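Local coordinates for protein indole-3-pyruvate decarboxylase (Azospirillum brasilense, PDB 2NXW) that decarboxylates indole-3-pyruvate to indole-3-acetaldehyde in auxin biosynthesis, using thiamine diphosphate and a metal ion, at residues D449-G460 with W497-M506. Sequence-based numbering, arbitrary orientation.
Sequences DGAFQMTGWELG and WRFADMAAGM. With MG (magnesium ion), chain C; TPP (thiamine diphosphate), chain E.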
loop_
_atom_site.group_PDB
_atom_site.type_symbol
_atom_site.label_atom_id
_atom_site.label_comp_id
_atom_site.label_asym_id
_atom_site.label_seq_id
_atom_site.Cartn_x
_atom_site.Cartn_y
_atom_site.Cartn_z
ATOM N N ASP A 449 -28.195 -12.370 22.175
ATOM C CA ASP A 449 -28.551 -11.077 22.729
ATOM C C ASP A 449 -27.666 -9.933 22.227
ATOM O O ASP A 449 -28.149 -8.834 21.953
ATOM C CB ASP A 449 -28.578 -11.126 24.282
ATOM C CG ASP A 449 -27.287 -11.661 24.909
ATOM O OD1 ASP A 449 -26.796 -12.748 24.519
ATOM O OD2 ASP A 449 -26.802 -10.982 25.837
ATOM N N GLY A 450 -26.372 -10.197 22.093
ATOM C CA GLY A 450 -25.478 -9.165 21.595
ATOM C C GLY A 450 -25.848 -8.763 20.179
ATOM O O GLY A 450 -25.923 -7.568 19.853
ATOM N N ALA A 451 -26.097 -9.757 19.331
ATOM C CA ALA A 451 -26.465 -9.466 17.944
ATOM C C ALA A 451 -27.842 -8.815 17.832
ATOM O O ALA A 451 -28.051 -7.948 16.980
ATOM C CB ALA A 451 -26.427 -10.725 17.112
ATOM N N PHE A 452 -28.782 -9.226 18.678
ATOM C CA PHE A 452 -30.102 -8.625 18.608
ATOM C C PHE A 452 -30.024 -7.134 18.944
ATOM O O PHE A 452 -30.741 -6.327 18.368
ATOM C CB PHE A 452 -31.065 -9.331 19.562
ATOM C CG PHE A 452 -32.505 -9.000 19.307
ATOM C CD1 PHE A 452 -33.289 -9.826 18.508
ATOM C CD2 PHE A 452 -33.064 -7.840 19.828
ATOM C CE1 PHE A 452 -34.627 -9.489 18.234
ATOM C CE2 PHE A 452 -34.391 -7.496 19.554
ATOM C CZ PHE A 452 -35.168 -8.331 18.753
ATOM N N GLN A 453 -29.163 -6.764 19.893
ATOM C CA GLN A 453 -29.011 -5.361 20.256
ATOM C C GLN A 453 -28.553 -4.527 19.057
ATOM O O GLN A 453 -28.755 -3.321 19.019
ATOM C CB GLN A 453 -27.982 -5.207 21.381
ATOM C CG GLN A 453 -28.420 -5.754 22.719
ATOM C CD GLN A 453 -27.294 -5.711 23.710
ATOM O OE1 GLN A 453 -26.401 -4.865 23.612
ATOM N NE2 GLN A 453 -27.333 -6.606 24.688
ATOM N N MET A 454 -27.923 -5.186 18.093
ATOM C CA MET A 454 -27.444 -4.502 16.898
ATOM C C MET A 454 -28.519 -4.287 15.836
ATOM O O MET A 454 -28.747 -3.155 15.405
ATOM C CB MET A 454 -26.297 -5.291 16.248
ATOM C CG MET A 454 -25.051 -5.443 17.117
ATOM S SD MET A 454 -23.798 -6.396 16.213
ATOM C CE MET A 454 -22.350 -6.137 17.269
ATOM N N THR A 455 -29.191 -5.372 15.452
ATOM C CA THR A 455 -30.153 -5.298 14.356
ATOM C C THR A 455 -31.477 -6.018 14.563
ATOM O O THR A 455 -32.271 -6.096 13.627
ATOM C CB THR A 455 -29.526 -5.888 13.082
ATOM O OG1 THR A 455 -29.258 -7.275 13.310
ATOM C CG2 THR A 455 -28.231 -5.150 12.714
ATOM N N GLY A 456 -31.739 -6.539 15.757
ATOM C CA GLY A 456 -32.999 -7.240 15.979
ATOM C C GLY A 456 -34.216 -6.331 15.861
ATOM O O GLY A 456 -35.326 -6.790 15.560
ATOM N N TRP A 457 -34.000 -5.039 16.089
ATOM C CA TRP A 457 -35.048 -4.021 16.043
ATOM C C TRP A 457 -35.714 -3.914 14.675
ATOM O O TRP A 457 -36.804 -3.333 14.547
ATOM C CB TRP A 457 -34.437 -2.669 16.447
ATOM C CG TRP A 457 -33.506 -2.826 17.619
ATOM C CD1 TRP A 457 -32.141 -2.724 17.604
ATOM C CD2 TRP A 457 -33.865 -3.220 18.950
ATOM N NE1 TRP A 457 -31.632 -3.032 18.841
ATOM C CE2 TRP A 457 -32.666 -3.342 19.685
ATOM C CE3 TRP A 457 -35.085 -3.495 19.586
ATOM C CZ2 TRP A 457 -32.646 -3.725 21.034
ATOM C CZ3 TRP A 457 -35.070 -3.882 20.922
ATOM C CH2 TRP A 457 -33.853 -3.994 21.634
ATOM N N GLU A 458 -35.065 -4.460 13.658
ATOM C CA GLU A 458 -35.640 -4.416 12.323
ATOM C C GLU A 458 -36.974 -5.160 12.267
ATOM O O GLU A 458 -37.755 -4.966 11.338
ATOM C CB GLU A 458 -34.655 -4.983 11.307
ATOM C CG GLU A 458 -33.405 -4.133 11.127
ATOM C CD GLU A 458 -33.662 -2.803 10.435
ATOM O OE1 GLU A 458 -34.715 -2.642 9.782
ATOM O OE2 GLU A 458 -32.784 -1.918 10.530
ATOM N N LEU A 459 -37.252 -5.975 13.283
ATOM C CA LEU A 459 -38.515 -6.706 13.334
ATOM C C LEU A 459 -39.701 -5.742 13.369
ATOM O O LEU A 459 -40.828 -6.137 13.052
ATOM C CB LEU A 459 -38.543 -7.629 14.554
ATOM C CG LEU A 459 -37.668 -8.883 14.457
ATOM C CD1 LEU A 459 -37.611 -9.532 15.840
ATOM C CD2 LEU A 459 -38.243 -9.870 13.425
ATOM N N GLY A 460 -39.462 -4.490 13.757
ATOM C CA GLY A 460 -40.544 -3.513 13.778
ATOM C C GLY A 460 -41.118 -3.239 12.392
ATOM O O GLY A 460 -42.169 -2.589 12.258
ATOM N N TRP A 497 -31.562 -7.179 29.239
ATOM C CA TRP A 497 -32.439 -6.419 28.343
ATOM C C TRP A 497 -33.677 -7.318 28.257
ATOM O O TRP A 497 -33.546 -8.526 28.030
ATOM C CB TRP A 497 -31.828 -6.273 26.943
ATOM C CG TRP A 497 -30.607 -5.400 26.862
ATOM C CD1 TRP A 497 -29.438 -5.541 27.573
ATOM C CD2 TRP A 497 -30.388 -4.323 25.940
ATOM N NE1 TRP A 497 -28.505 -4.623 27.136
ATOM C CE2 TRP A 497 -29.060 -3.865 26.136
ATOM C CE3 TRP A 497 -31.183 -3.706 24.961
ATOM C CZ2 TRP A 497 -28.511 -2.820 25.387
ATOM C CZ3 TRP A 497 -30.635 -2.662 24.211
ATOM C CH2 TRP A 497 -29.309 -2.235 24.433
ATOM N N ARG A 498 -34.863 -6.745 28.460
ATOM C CA ARG A 498 -36.101 -7.527 28.411
ATOM C C ARG A 498 -36.643 -7.460 26.989
ATOM O O ARG A 498 -37.568 -6.707 26.691
ATOM C CB ARG A 498 -37.125 -6.968 29.398
ATOM C CG ARG A 498 -36.911 -7.383 30.849
ATOM C CD ARG A 498 -35.667 -6.802 31.460
ATOM N NE ARG A 498 -35.734 -5.345 31.522
ATOM C CZ ARG A 498 -34.963 -4.593 32.298
ATOM N NH1 ARG A 498 -35.098 -3.276 32.280
ATOM N NH2 ARG A 498 -34.071 -5.162 33.099
ATOM N N PHE A 499 -36.047 -8.251 26.112
ATOM C CA PHE A 499 -36.413 -8.231 24.703
ATOM C C PHE A 499 -37.858 -8.624 24.420
ATOM O O PHE A 499 -38.533 -7.961 23.617
ATOM C CB PHE A 499 -35.447 -9.125 23.919
ATOM C CG PHE A 499 -33.999 -8.673 23.982
ATOM C CD1 PHE A 499 -33.578 -7.523 23.318
ATOM C CD2 PHE A 499 -33.051 -9.440 24.659
ATOM C CE1 PHE A 499 -32.221 -7.145 23.312
ATOM C CE2 PHE A 499 -31.697 -9.070 24.663
ATOM C CZ PHE A 499 -31.285 -7.928 23.986
ATOM N N ALA A 500 -38.339 -9.677 25.074
ATOM C CA ALA A 500 -39.721 -10.105 24.855
ATOM C C ALA A 500 -40.671 -8.965 25.195
ATOM O O ALA A 500 -41.666 -8.764 24.490
ATOM C CB ALA A 500 -40.049 -11.339 25.695
ATOM N N ASP A 501 -40.378 -8.229 26.268
ATOM C CA ASP A 501 -41.213 -7.098 26.681
ATOM C C ASP A 501 -41.208 -5.948 25.678
ATOM O O ASP A 501 -42.068 -5.066 25.723
ATOM C CB ASP A 501 -40.743 -6.526 28.021
ATOM C CG ASP A 501 -41.064 -7.419 29.208
ATOM O OD1 ASP A 501 -41.850 -8.383 29.072
ATOM O OD2 ASP A 501 -40.519 -7.122 30.300
ATOM N N MET A 502 -40.222 -5.924 24.789
ATOM C CA MET A 502 -40.142 -4.853 23.809
ATOM C C MET A 502 -40.790 -5.220 22.476
ATOM O O MET A 502 -40.958 -4.364 21.611
ATOM C CB MET A 502 -38.669 -4.482 23.590
ATOM C CG MET A 502 -37.986 -3.987 24.857
ATOM S SD MET A 502 -36.183 -3.717 24.646
ATOM C CE MET A 502 -36.194 -2.201 23.794
ATOM N N ALA A 503 -41.177 -6.484 22.321
ATOM C CA ALA A 503 -41.764 -6.932 21.062
ATOM C C ALA A 503 -43.077 -6.262 20.691
ATOM O O ALA A 503 -43.299 -5.949 19.518
ATOM C CB ALA A 503 -41.958 -8.449 21.079
ATOM N N ALA A 504 -43.951 -6.055 21.668
ATOM C CA ALA A 504 -45.241 -5.447 21.363
ATOM C C ALA A 504 -45.104 -4.067 20.734
ATOM O O ALA A 504 -45.879 -3.709 19.847
ATOM C CB ALA A 504 -46.106 -5.370 22.623
ATOM N N GLY A 505 -44.116 -3.301 21.186
ATOM C CA GLY A 505 -43.908 -1.966 20.646
ATOM C C GLY A 505 -43.507 -1.986 19.181
ATOM O O GLY A 505 -43.632 -0.975 18.477
ATOM N N MET A 506 -43.028 -3.145 18.731
ATOM C CA MET A 506 -42.606 -3.358 17.351
ATOM C C MET A 506 -43.642 -4.126 16.541
ATOM O O MET A 506 -43.384 -4.505 15.398
ATOM C CB MET A 506 -41.288 -4.135 17.300
ATOM C CG MET A 506 -40.103 -3.371 17.800
ATOM S SD MET A 506 -38.594 -4.301 17.535
ATOM C CE MET A 506 -38.606 -5.459 18.907
HETATM MG MG MG C . -25.048 -13.754 24.135
HETATM N "N1'" TPP E . -18.791 -6.943 15.800
HETATM C "C2'" TPP E . -19.317 -7.468 14.682
HETATM C CM2 TPP E . -20.116 -6.579 13.742
HETATM N "N3'" TPP E . -19.139 -8.759 14.383
HETATM C "C4'" TPP E . -18.427 -9.597 15.188
HETATM N "N4'" TPP E . -18.222 -10.885 14.797
HETATM C "C5'" TPP E . -17.901 -9.098 16.424
HETATM C "C6'" TPP E . -18.090 -7.726 16.687
HETATM C "C7'" TPP E . -17.122 -9.982 17.424
HETATM N N3 TPP E . -17.972 -11.073 18.088
HETATM C C2 TPP E . -17.896 -12.317 17.607
HETATM S S1 TPP E . -18.961 -13.245 18.646
HETATM C C5 TPP E . -19.454 -11.926 19.703
HETATM C C4 TPP E . -18.759 -10.832 19.195
HETATM C CM4 TPP E . -18.893 -9.427 19.846
HETATM C C6 TPP E . -20.392 -12.045 20.837
HETATM C C7 TPP E . -21.802 -12.364 20.307
HETATM O O7 TPP E . -22.647 -12.236 21.422
HETATM P PA TPP E . -24.089 -12.835 21.157
HETATM O O1A TPP E . -24.783 -12.220 19.944
HETATM O O2A TPP E . -24.860 -12.545 22.444
HETATM O O3A TPP E . -24.044 -14.412 20.942
HETATM P PB TPP E . -23.228 -15.395 21.994
HETATM O O1B TPP E . -23.526 -14.983 23.437
HETATM O O2B TPP E . -23.763 -16.816 21.658
HETATM O O3B TPP E . -21.735 -15.352 21.704
HETATM O O HOH W 1 -43.885 -5.539 12.868
HETATM O O HOH W 2 -26.366 -15.162 23.231
#
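The amide of Q453 lies almost flat on the indole of W497, the two planes 13° apart, with Q453 CD 3.5 Å from W497 CE2. Q453 CG sits over the six-membered ring of W497, 3.8 Å from its centroid and practically on the normal, a CH-pi contact. With CG anti to the carbonyl carbon (chi1 -69°) and the chain extended beyond it, Q453 carries its amide across the indole, and its OE1 goes on to hydrogen-bond S66 of the second subunit. With alanine in place of W497, the Q453 amide would lose the surface it lies on and would probably be freer to turn away from S66 of the second subunit.

F499 stands beside this pair, its edge against Q453 CG and W457 CH2. F499 CD1 comes within 3.5 Å of F452 CD2; the two rings meet obliquely, planes at 64°. W457 is tied back to the preceding helix: its NE1 donates to Q453 O at 2.9 Å, from above the carbonyl plane. M502 SD lies at the edge of the W457 six-membered ring, a Met-aromatic contact, with M502 CE 3.5 Å from W457 CZ3. M506 CE lies obliquely near W457 CE3, and M506 SD is 3.6 Å from W457 O.

At the far end a water bridges L459 O and M506 O. The N-terminal turn of helix 449-455 supplies part of the cofactor site: D449 OD1 binds magnesium, together with N476 and S478, and G450 N and A451 N donate to the diphosphate. Beside that turn, the segments meet through aromatic, apolar and sulfur groups plus one stacked amide, with the water as a polar link.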